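Local coordinates for STING-associated CdnE c-di-GMP synthase (Flavobacteriaceae, PDB 6WT8), which synthesises the cyclic dinucleotide c-di-GMP, a second messenger that probably activates a partner STING receptor in bacterial CBASS antiphage defence, at residues 162-173 and 178-188. Residues are numbered along the deposited sequence; the frame is centred on the assembly and turned at random.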
loop_
_atom_site.group_PDB
_atom_site.type_symbol
_atom_site.label_atom_id
_atom_site.label_comp_id
_atom_site.label_asym_id
_atom_site.label_seq_id
_atom_site.Cartn_x
_atom_site.Cartn_y
_atom_site.Cartn_z
ATOM N N ARG A 162 15.222 -12.765 14.929
ATOM C CA ARG A 162 16.060 -11.939 14.049
ATOM C C ARG A 162 17.441 -12.549 13.821
ATOM O O ARG A 162 17.905 -12.636 12.683
ATOM C CB ARG A 162 16.173 -10.531 14.623
ATOM C CG ARG A 162 17.271 -9.618 13.943
ATOM C CD ARG A 162 16.921 -9.305 12.492
ATOM N NE ARG A 162 18.091 -8.700 11.820
ATOM C CZ ARG A 162 18.153 -7.483 11.265
ATOM N NH1 ARG A 162 17.084 -6.692 11.254
ATOM N NH2 ARG A 162 19.270 -7.099 10.683
ATOM N N LEU A 163 18.112 -12.952 14.895
ATOM C CA LEU A 163 19.483 -13.464 14.738
ATOM C C LEU A 163 19.489 -14.834 14.079
ATOM O O LEU A 163 20.370 -15.123 13.240
ATOM C CB LEU A 163 20.211 -13.506 16.108
ATOM C CG LEU A 163 20.392 -12.111 16.740
ATOM C CD1 LEU A 163 21.038 -12.263 18.106
ATOM C CD2 LEU A 163 21.277 -11.248 15.861
ATOM N N LYS A 164 18.519 -15.681 14.425
ATOM C CA LYS A 164 18.436 -16.985 13.785
ATOM C C LYS A 164 18.191 -16.840 12.288
ATOM O O LYS A 164 18.793 -17.558 11.475
ATOM C CB LYS A 164 17.339 -17.790 14.455
ATOM C CG LYS A 164 17.240 -19.238 14.018
ATOM C CD LYS A 164 16.258 -19.867 15.015
ATOM C CE LYS A 164 16.208 -21.387 14.920
ATOM N NZ LYS A 164 17.466 -21.984 15.461
ATOM N N SER A 165 17.362 -15.864 11.921
ATOM C CA SER A 165 17.128 -15.600 10.501
ATOM C C SER A 165 18.373 -15.110 9.789
ATOM O O SER A 165 18.629 -15.489 8.629
ATOM C CB SER A 165 16.008 -14.534 10.387
ATOM O OG SER A 165 14.795 -15.040 10.895
ATOM N N GLU A 166 19.168 -14.233 10.432
ATOM C CA GLU A 166 20.423 -13.805 9.801
ATOM C C GLU A 166 21.310 -15.009 9.500
ATOM O O GLU A 166 21.894 -15.115 8.412
ATOM C CB GLU A 166 21.198 -12.850 10.704
ATOM C CG GLU A 166 20.465 -11.549 10.945
ATOM C CD GLU A 166 21.266 -10.611 11.815
ATOM O OE1 GLU A 166 22.397 -10.970 12.254
ATOM O OE2 GLU A 166 20.749 -9.508 12.084
ATOM N N LEU A 167 21.409 -15.945 10.467
ATOM C CA LEU A 167 22.259 -17.115 10.278
ATOM C C LEU A 167 21.743 -18.014 9.162
ATOM O O LEU A 167 22.530 -18.461 8.314
ATOM C CB LEU A 167 22.339 -17.908 11.603
ATOM C CG LEU A 167 23.065 -17.112 12.681
ATOM C CD1 LEU A 167 22.842 -17.839 14.049
ATOM C CD2 LEU A 167 24.543 -16.972 12.446
ATOM N N VAL A 168 20.439 -18.316 9.169
ATOM C CA VAL A 168 19.883 -19.201 8.140
ATOM C C VAL A 168 20.012 -18.571 6.765
ATOM O O VAL A 168 20.433 -19.223 5.796
ATOM C CB VAL A 168 18.416 -19.497 8.475
ATOM C CG1 VAL A 168 17.721 -20.154 7.268
ATOM C CG2 VAL A 168 18.383 -20.392 9.640
ATOM N N LEU A 169 19.676 -17.273 6.664
ATOM C CA LEU A 169 19.692 -16.659 5.341
ATOM C C LEU A 169 21.119 -16.506 4.830
ATOM O O LEU A 169 21.386 -16.689 3.632
ATOM C CB LEU A 169 18.948 -15.308 5.398
ATOM C CG LEU A 169 17.447 -15.476 5.671
ATOM C CD1 LEU A 169 16.833 -14.101 6.042
ATOM C CD2 LEU A 169 16.692 -16.102 4.474
ATOM N N SER A 170 22.066 -16.177 5.722
ATOM C CA SER A 170 23.445 -16.026 5.279
ATOM C C SER A 170 24.048 -17.346 4.848
ATOM O O SER A 170 25.010 -17.345 4.073
ATOM C CB SER A 170 24.300 -15.438 6.403
ATOM O OG SER A 170 23.897 -14.123 6.673
ATOM N N SER A 171 23.578 -18.454 5.416
ATOM C CA SER A 171 24.098 -19.752 5.008
ATOM C C SER A 171 23.464 -20.257 3.722
ATOM O O SER A 171 24.012 -21.175 3.102
ATOM C CB SER A 171 23.902 -20.770 6.133
ATOM O OG SER A 171 22.572 -21.145 6.302
ATOM N N THR A 172 22.362 -19.653 3.278
ATOM C CA THR A 172 21.589 -20.058 2.106
ATOM C C THR A 172 21.875 -19.185 0.899
ATOM O O THR A 172 22.043 -19.697 -0.215
ATOM C CB THR A 172 20.088 -19.981 2.416
ATOM O OG1 THR A 172 19.774 -20.826 3.519
ATOM C CG2 THR A 172 19.247 -20.380 1.193
ATOM N N TYR A 173 22.002 -17.882 1.106
ATOM C CA TYR A 173 22.135 -16.926 0.018
ATOM C C TYR A 173 23.494 -16.249 0.066
ATOM O O TYR A 173 23.975 -15.864 1.139
ATOM C CB TYR A 173 21.005 -15.859 0.089
ATOM C CG TYR A 173 19.635 -16.461 -0.086
ATOM C CD1 TYR A 173 19.164 -16.787 -1.362
ATOM C CD2 TYR A 173 18.849 -16.795 1.017
ATOM C CE1 TYR A 173 17.921 -17.383 -1.524
ATOM C CE2 TYR A 173 17.554 -17.370 0.842
ATOM C CZ TYR A 173 17.132 -17.677 -0.431
ATOM O OH TYR A 173 15.899 -18.280 -0.571
ATOM N N ILE A 178 22.758 -7.892 6.723
ATOM C CA ILE A 178 22.257 -8.098 8.065
ATOM C C ILE A 178 22.452 -6.868 8.938
ATOM O O ILE A 178 22.149 -6.925 10.147
ATOM C CB ILE A 178 22.890 -9.324 8.750
ATOM C CG1 ILE A 178 24.375 -9.047 8.983
ATOM C CG2 ILE A 178 22.624 -10.597 7.971
ATOM C CD1 ILE A 178 25.046 -9.936 10.050
ATOM N N GLU A 179 22.879 -5.752 8.359
ATOM C CA GLU A 179 23.192 -4.574 9.166
ATOM C C GLU A 179 22.056 -3.566 9.309
ATOM O O GLU A 179 22.220 -2.601 10.068
ATOM C CB GLU A 179 24.443 -3.869 8.603
ATOM C CG GLU A 179 25.690 -4.727 8.741
ATOM C CD GLU A 179 25.901 -5.209 10.180
ATOM O OE1 GLU A 179 25.612 -4.430 11.116
ATOM O OE2 GLU A 179 26.343 -6.366 10.390
ATOM N N LYS A 180 20.922 -3.740 8.626
ATOM C CA LYS A 180 19.825 -2.769 8.740
ATOM C C LYS A 180 19.029 -3.026 10.010
ATOM O O LYS A 180 18.939 -4.160 10.480
ATOM C CB LYS A 180 18.873 -2.795 7.539
ATOM C CG LYS A 180 19.586 -2.614 6.196
ATOM C CD LYS A 180 18.596 -2.167 5.103
ATOM C CE LYS A 180 17.662 -3.255 4.651
ATOM N NZ LYS A 180 16.865 -2.852 3.433
ATOM N N GLU A 181 18.449 -1.951 10.558
ATOM C CA GLU A 181 17.828 -2.020 11.880
ATOM C C GLU A 181 16.555 -2.837 11.828
ATOM O O GLU A 181 16.269 -3.605 12.759
ATOM C CB GLU A 181 17.433 -0.640 12.395
ATOM C CG GLU A 181 18.452 0.428 12.483
ATOM C CD GLU A 181 17.771 1.683 12.965
ATOM O OE1 GLU A 181 16.838 2.156 12.262
ATOM O OE2 GLU A 181 18.102 2.135 14.073
ATOM N N ASN A 182 15.733 -2.606 10.810
ATOM C CA ASN A 182 14.363 -3.089 10.814
ATOM C C ASN A 182 14.116 -4.197 9.800
ATOM O O ASN A 182 12.995 -4.693 9.714
ATOM C CB ASN A 182 13.394 -1.921 10.556
ATOM C CG ASN A 182 13.296 -0.969 11.731
ATOM O OD1 ASN A 182 13.180 -1.373 12.894
ATOM N ND2 ASN A 182 13.366 0.320 11.433
ATOM N N SER A 183 15.123 -4.628 9.045
ATOM C CA SER A 183 14.898 -5.785 8.159
ATOM C C SER A 183 16.241 -6.428 7.834
ATOM O O SER A 183 17.312 -5.832 8.019
ATOM C CB SER A 183 14.154 -5.411 6.845
ATOM O OG SER A 183 15.012 -4.551 6.078
ATOM N N ILE A 184 16.153 -7.634 7.279
ATOM C CA ILE A 184 17.262 -8.336 6.636
ATOM C C ILE A 184 17.045 -8.287 5.125
ATOM O O ILE A 184 15.953 -8.602 4.665
ATOM C CB ILE A 184 17.331 -9.793 7.121
ATOM C CG1 ILE A 184 17.581 -9.864 8.641
ATOM C CG2 ILE A 184 18.491 -10.548 6.388
ATOM C CD1 ILE A 184 17.195 -11.273 9.203
ATOM N N TYR A 185 18.053 -7.916 4.349
ATOM C CA TYR A 185 17.868 -7.759 2.909
ATOM C C TYR A 185 18.527 -8.940 2.199
ATOM O O TYR A 185 19.727 -9.163 2.350
ATOM C CB TYR A 185 18.486 -6.444 2.419
ATOM C CG TYR A 185 17.884 -5.861 1.144
ATOM C CD1 TYR A 185 16.515 -5.958 0.890
ATOM C CD2 TYR A 185 18.670 -5.177 0.234
ATOM C CE1 TYR A 185 15.938 -5.392 -0.264
ATOM C CE2 TYR A 185 18.121 -4.612 -0.920
ATOM C CZ TYR A 185 16.760 -4.715 -1.164
ATOM O OH TYR A 185 16.204 -4.153 -2.308
ATOM N N VAL A 186 17.735 -9.723 1.463
ATOM C CA VAL A 186 18.193 -10.967 0.855
ATOM C C VAL A 186 18.217 -10.825 -0.651
ATOM O O VAL A 186 17.202 -10.454 -1.246
ATOM C CB VAL A 186 17.278 -12.133 1.239
ATOM C CG1 VAL A 186 17.814 -13.422 0.644
ATOM C CG2 VAL A 186 17.172 -12.192 2.761
ATOM N N LYS A 187 19.328 -11.196 -1.275
ATOM C CA LYS A 187 19.365 -11.257 -2.740
ATOM C C LYS A 187 19.022 -12.685 -3.140
ATOM O O LYS A 187 19.862 -13.592 -3.049
ATOM C CB LYS A 187 20.726 -10.815 -3.257
ATOM C CG LYS A 187 20.946 -9.319 -3.057
ATOM C CD LYS A 187 22.171 -8.852 -3.843
ATOM C CE LYS A 187 21.955 -8.957 -5.339
ATOM N NZ LYS A 187 21.021 -7.876 -5.784
ATOM N N VAL A 188 17.770 -12.900 -3.572
ATOM C CA VAL A 188 17.361 -14.208 -4.081
ATOM C C VAL A 188 17.860 -14.348 -5.512
ATOM O O VAL A 188 17.845 -13.383 -6.269
ATOM C CB VAL A 188 15.835 -14.340 -3.958
ATOM C CG1 VAL A 188 15.327 -15.731 -4.397
ATOM C CG2 VAL A 188 15.369 -14.032 -2.533
HETATM O O HOH W 1 15.072 -6.569 13.163
#
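Arg162, on helix 154-172, reaches into the loop that leads to strand 184-189 and binds its backbone carbonyls. Arg162 NH2 gives its straighter bond to Lys180 O (3.0 Å, N-H...O angle 146°), meeting that oxygen in the carbonyl plane; weak bonds run from NH2 to Ile178 O and from NH1 to Lys180 O. A water accepts from Arg162 NH1 at 2.8 Å and lies within reach of Glu181 O. The arginine leaves the helix with CG trans to its own N (chi1 168°), and a bend at chi2 (66°) turns the guanidinium toward the loop.

Within the helix, Glu166 lies one turn on and completes a salt bridge, Arg162 NE to Glu166 OE2 at 2.8 Å, nearly in the guanidinium plane and on the anti lone pair. Lys224 grips both Glu166 OE2 and Ile178 O from outside, so that one carboxylate oxygen is shared by two cations.

Alkyl groups cover these polar chains. Ile184 lays CG1 over one guanidinium face, 3.4 Å from Arg162 NE, while its CD1 packs on Ser165 CB and Glu166 CG. Ile178 CG2 lies on Glu166 CB and CG, with CD1 near OE1. Farther along, apolar contacts take over: Leu169 CD1 touches both Ile184 CG2 and Val186 CG2, and Val186 CG1 makes a CH-pi contact over the Tyr173 ring, 3.8 Å from its centroid, with Thr172 CG2 on the opposite face.

A leucine in place of Arg162 would probably leave the Lys180 carbonyl without this donor, Glu166 without its intrahelical cation and the loop less firmly held. The helix, 20° from the strand direction, thus packs by greasy side chains on a mixed sheet, probably the nucleotidyltransferase core, where strand 184-189 pairs antiparallel with 192-204, whereas a buried arginine paired with Glu166 helps hold the loop entering the strand.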